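Local coordinates for protein ML032222a iGluR (Mnemiopsis leidyi, PDB 4YKK) that probably forms the ligand-binding domain of an ionotropic glutamate receptor from a comb jelly, binding glycine or D-serine between its lobes, at residues B[135-140]-B[164-169]. Numbering follows the deposited sequence.
Sequences KYKWGV and EGVELK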
loop_
_atom_site.group_PDB
_atom_site.type_symbol
_atom_site.label_atom_id
_atom_site.label_comp_id
_atom_site.label_asym_id
_atom_site.label_seq_id
_atom_site.Cartn_x
_atom_site.Cartn_y
_atom_site.Cartn_z
ATOM N N LYS B 135 -30.798 -17.230 11.909
ATOM C CA LYS B 135 -30.079 -18.500 11.953
ATOM C C LYS B 135 -28.654 -18.323 12.473
ATOM O O LYS B 135 -28.212 -19.070 13.348
ATOM C CB LYS B 135 -30.054 -19.146 10.577
ATOM C CG LYS B 135 -29.200 -20.405 10.537
ATOM C CD LYS B 135 -29.210 -21.060 9.180
ATOM C CE LYS B 135 -28.232 -22.242 9.124
ATOM N NZ LYS B 135 -28.297 -22.974 7.812
ATOM N N TYR B 136 -27.942 -17.329 11.928
ATOM C CA TYR B 136 -26.550 -17.062 12.259
ATOM C C TYR B 136 -26.453 -15.913 13.221
ATOM O O TYR B 136 -27.129 -14.899 13.060
ATOM C CB TYR B 136 -25.781 -16.697 11.001
ATOM C CG TYR B 136 -25.590 -17.850 10.044
ATOM C CD1 TYR B 136 -24.547 -18.761 10.223
ATOM C CD2 TYR B 136 -26.442 -18.042 8.973
ATOM C CE1 TYR B 136 -24.370 -19.819 9.386
ATOM C CE2 TYR B 136 -26.257 -19.094 8.110
ATOM C CZ TYR B 136 -25.234 -19.999 8.330
ATOM O OH TYR B 136 -25.007 -21.064 7.504
ATOM N N LYS B 137 -25.586 -16.083 14.211
ATOM C CA LYS B 137 -25.084 -14.956 14.990
ATOM C C LYS B 137 -23.797 -14.470 14.329
ATOM O O LYS B 137 -23.288 -15.100 13.407
ATOM C CB LYS B 137 -24.854 -15.369 16.451
ATOM C CG LYS B 137 -26.148 -15.646 17.200
ATOM C CD LYS B 137 -25.922 -16.050 18.649
ATOM C CE LYS B 137 -27.248 -16.303 19.373
ATOM N NZ LYS B 137 -28.113 -15.093 19.361
ATOM N N TRP B 138 -23.280 -13.333 14.785
ATOM C CA TRP B 138 -22.111 -12.752 14.159
ATOM C C TRP B 138 -21.423 -11.806 15.101
ATOM O O TRP B 138 -21.986 -11.411 16.114
ATOM C CB TRP B 138 -22.505 -12.024 12.873
ATOM C CG TRP B 138 -23.306 -10.808 13.107
ATOM C CD1 TRP B 138 -22.833 -9.530 13.305
ATOM C CD2 TRP B 138 -24.731 -10.725 13.201
ATOM N NE1 TRP B 138 -23.874 -8.675 13.512
ATOM C CE2 TRP B 138 -25.057 -9.372 13.446
ATOM C CE3 TRP B 138 -25.764 -11.645 13.070
ATOM C CZ2 TRP B 138 -26.379 -8.943 13.589
ATOM C CZ3 TRP B 138 -27.086 -11.204 13.213
ATOM C CH2 TRP B 138 -27.372 -9.877 13.451
ATOM N N GLY B 139 -20.205 -11.409 14.748
ATOM C CA GLY B 139 -19.496 -10.467 15.592
ATOM C C GLY B 139 -18.215 -9.954 14.987
ATOM O O GLY B 139 -17.658 -10.522 14.053
ATOM N N VAL B 140 -17.766 -8.844 15.574
ATOM C CA VAL B 140 -16.436 -8.287 15.376
ATOM C C VAL B 140 -15.786 -8.117 16.740
ATOM O O VAL B 140 -16.463 -8.027 17.748
ATOM C CB VAL B 140 -16.463 -6.907 14.651
ATOM C CG1 VAL B 140 -16.939 -7.051 13.229
ATOM C CG2 VAL B 140 -17.297 -5.880 15.409
ATOM N N GLU B 164 -25.436 -4.802 16.802
ATOM C CA GLU B 164 -26.328 -5.934 17.056
ATOM C C GLU B 164 -25.613 -7.280 17.073
ATOM O O GLU B 164 -26.229 -8.319 17.305
ATOM C CB GLU B 164 -27.465 -5.916 16.035
ATOM C CG GLU B 164 -28.305 -4.637 16.162
ATOM C CD GLU B 164 -29.176 -4.357 14.970
ATOM O OE1 GLU B 164 -29.814 -5.296 14.471
ATOM O OE2 GLU B 164 -29.225 -3.176 14.542
ATOM N N GLY B 165 -24.300 -7.245 16.884
ATOM C CA GLY B 165 -23.495 -8.442 16.943
ATOM C C GLY B 165 -23.040 -8.772 18.347
ATOM O O GLY B 165 -23.254 -8.010 19.298
ATOM N N VAL B 166 -22.433 -9.943 18.463
ATOM C CA VAL B 166 -21.994 -10.457 19.752
ATOM C C VAL B 166 -20.687 -9.797 20.094
ATOM O O VAL B 166 -19.875 -9.524 19.224
ATOM C CB VAL B 166 -21.851 -12.011 19.755
ATOM C CG1 VAL B 166 -23.123 -12.681 19.235
ATOM C CG2 VAL B 166 -20.646 -12.448 18.966
ATOM N N GLU B 167 -20.463 -9.518 21.371
ATOM C CA GLU B 167 -19.212 -8.849 21.699
ATOM C C GLU B 167 -18.090 -9.883 21.766
ATOM O O GLU B 167 -18.250 -10.959 22.353
ATOM C CB GLU B 167 -19.311 -7.976 22.958
ATOM C CG GLU B 167 -19.474 -8.697 24.264
ATOM C CD GLU B 167 -20.652 -8.163 25.061
ATOM O OE1 GLU B 167 -21.789 -8.184 24.538
ATOM O OE2 GLU B 167 -20.437 -7.709 26.205
ATOM N N LEU B 168 -16.997 -9.594 21.061
ATOM C CA LEU B 168 -15.837 -10.483 21.033
ATOM C C LEU B 168 -14.628 -9.758 21.622
ATOM O O LEU B 168 -14.330 -8.631 21.258
ATOM C CB LEU B 168 -15.563 -10.950 19.609
ATOM C CG LEU B 168 -16.714 -11.703 18.923
ATOM C CD1 LEU B 168 -16.376 -11.932 17.467
ATOM C CD2 LEU B 168 -16.985 -13.035 19.617
ATOM N N LYS B 169 -13.957 -10.419 22.558
ATOM C CA LYS B 169 -12.890 -9.812 23.345
ATOM C C LYS B 169 -11.565 -9.678 22.600
ATOM O O LYS B 169 -10.885 -8.670 22.731
ATOM C CB LYS B 169 -12.652 -10.646 24.615
ATOM C CG LYS B 169 -11.554 -10.109 25.513
ATOM C CD LYS B 169 -11.455 -10.883 26.829
ATOM C CE LYS B 169 -10.752 -12.220 26.641
ATOM N NZ LYS B 169 -10.470 -12.896 27.941
HETATM O O HOH W 1 -19.902 -7.676 17.329
HETATM O O HOH W 2 -17.083 -6.937 20.091
#
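Trp138 lays its indole against the backbone of Glu164 and Gly165, in the link between helix 157-164 and the weakly bonded strand 166-168. A chi1 of 69° swings the indole round to residues 164-165, although the bond from CA to CB points away from segment 164-169. NE1 comes 3.5 Å from Gly165 CA, and CZ2 lies 3.8 Å from Glu164 O; Gly165 CA and Glu164 O approach the ring obliquely. The indole N-H itself is spent on the carbonyl of Leu161 in that helix, which is consistent with a fixed ring orientation, while the carboxylate of Glu164 pairs with Arg160.

A nearly linear backbone hydrogen bond, Val166 N to Trp138 O (2.8 Å, 177°), joins the two strands. Val166 closes round the same acceptor: its CG2 reaches 3.3 Å from Trp138 O, and CG1 brushes the CB of Lys137. Further along, the strands are stitched by water. One molecule accepts from Val140 N and donates to Val166 O (2.6 Å); a second donates to Val140 O and accepts from Leu168 N (2.8 Å). The CB of Leu168 points toward segment 135-140 and rests on Val140 O, and CD1 passes over Gly139 at 3.7 Å from its C; the side chain also packs on helix 171-179.

The two strand segments run in the same sense, 38° apart, with helices 145-152 and 157-164 in the connection between them. On its other side strand 137-141 pairs in parallel with strand 183-188. Such parallel strands linked through helices, a beta-alpha-beta type of connection, are typical of the periplasmic-binding-protein-like lobes of glutamate-receptor ligand-binding domains.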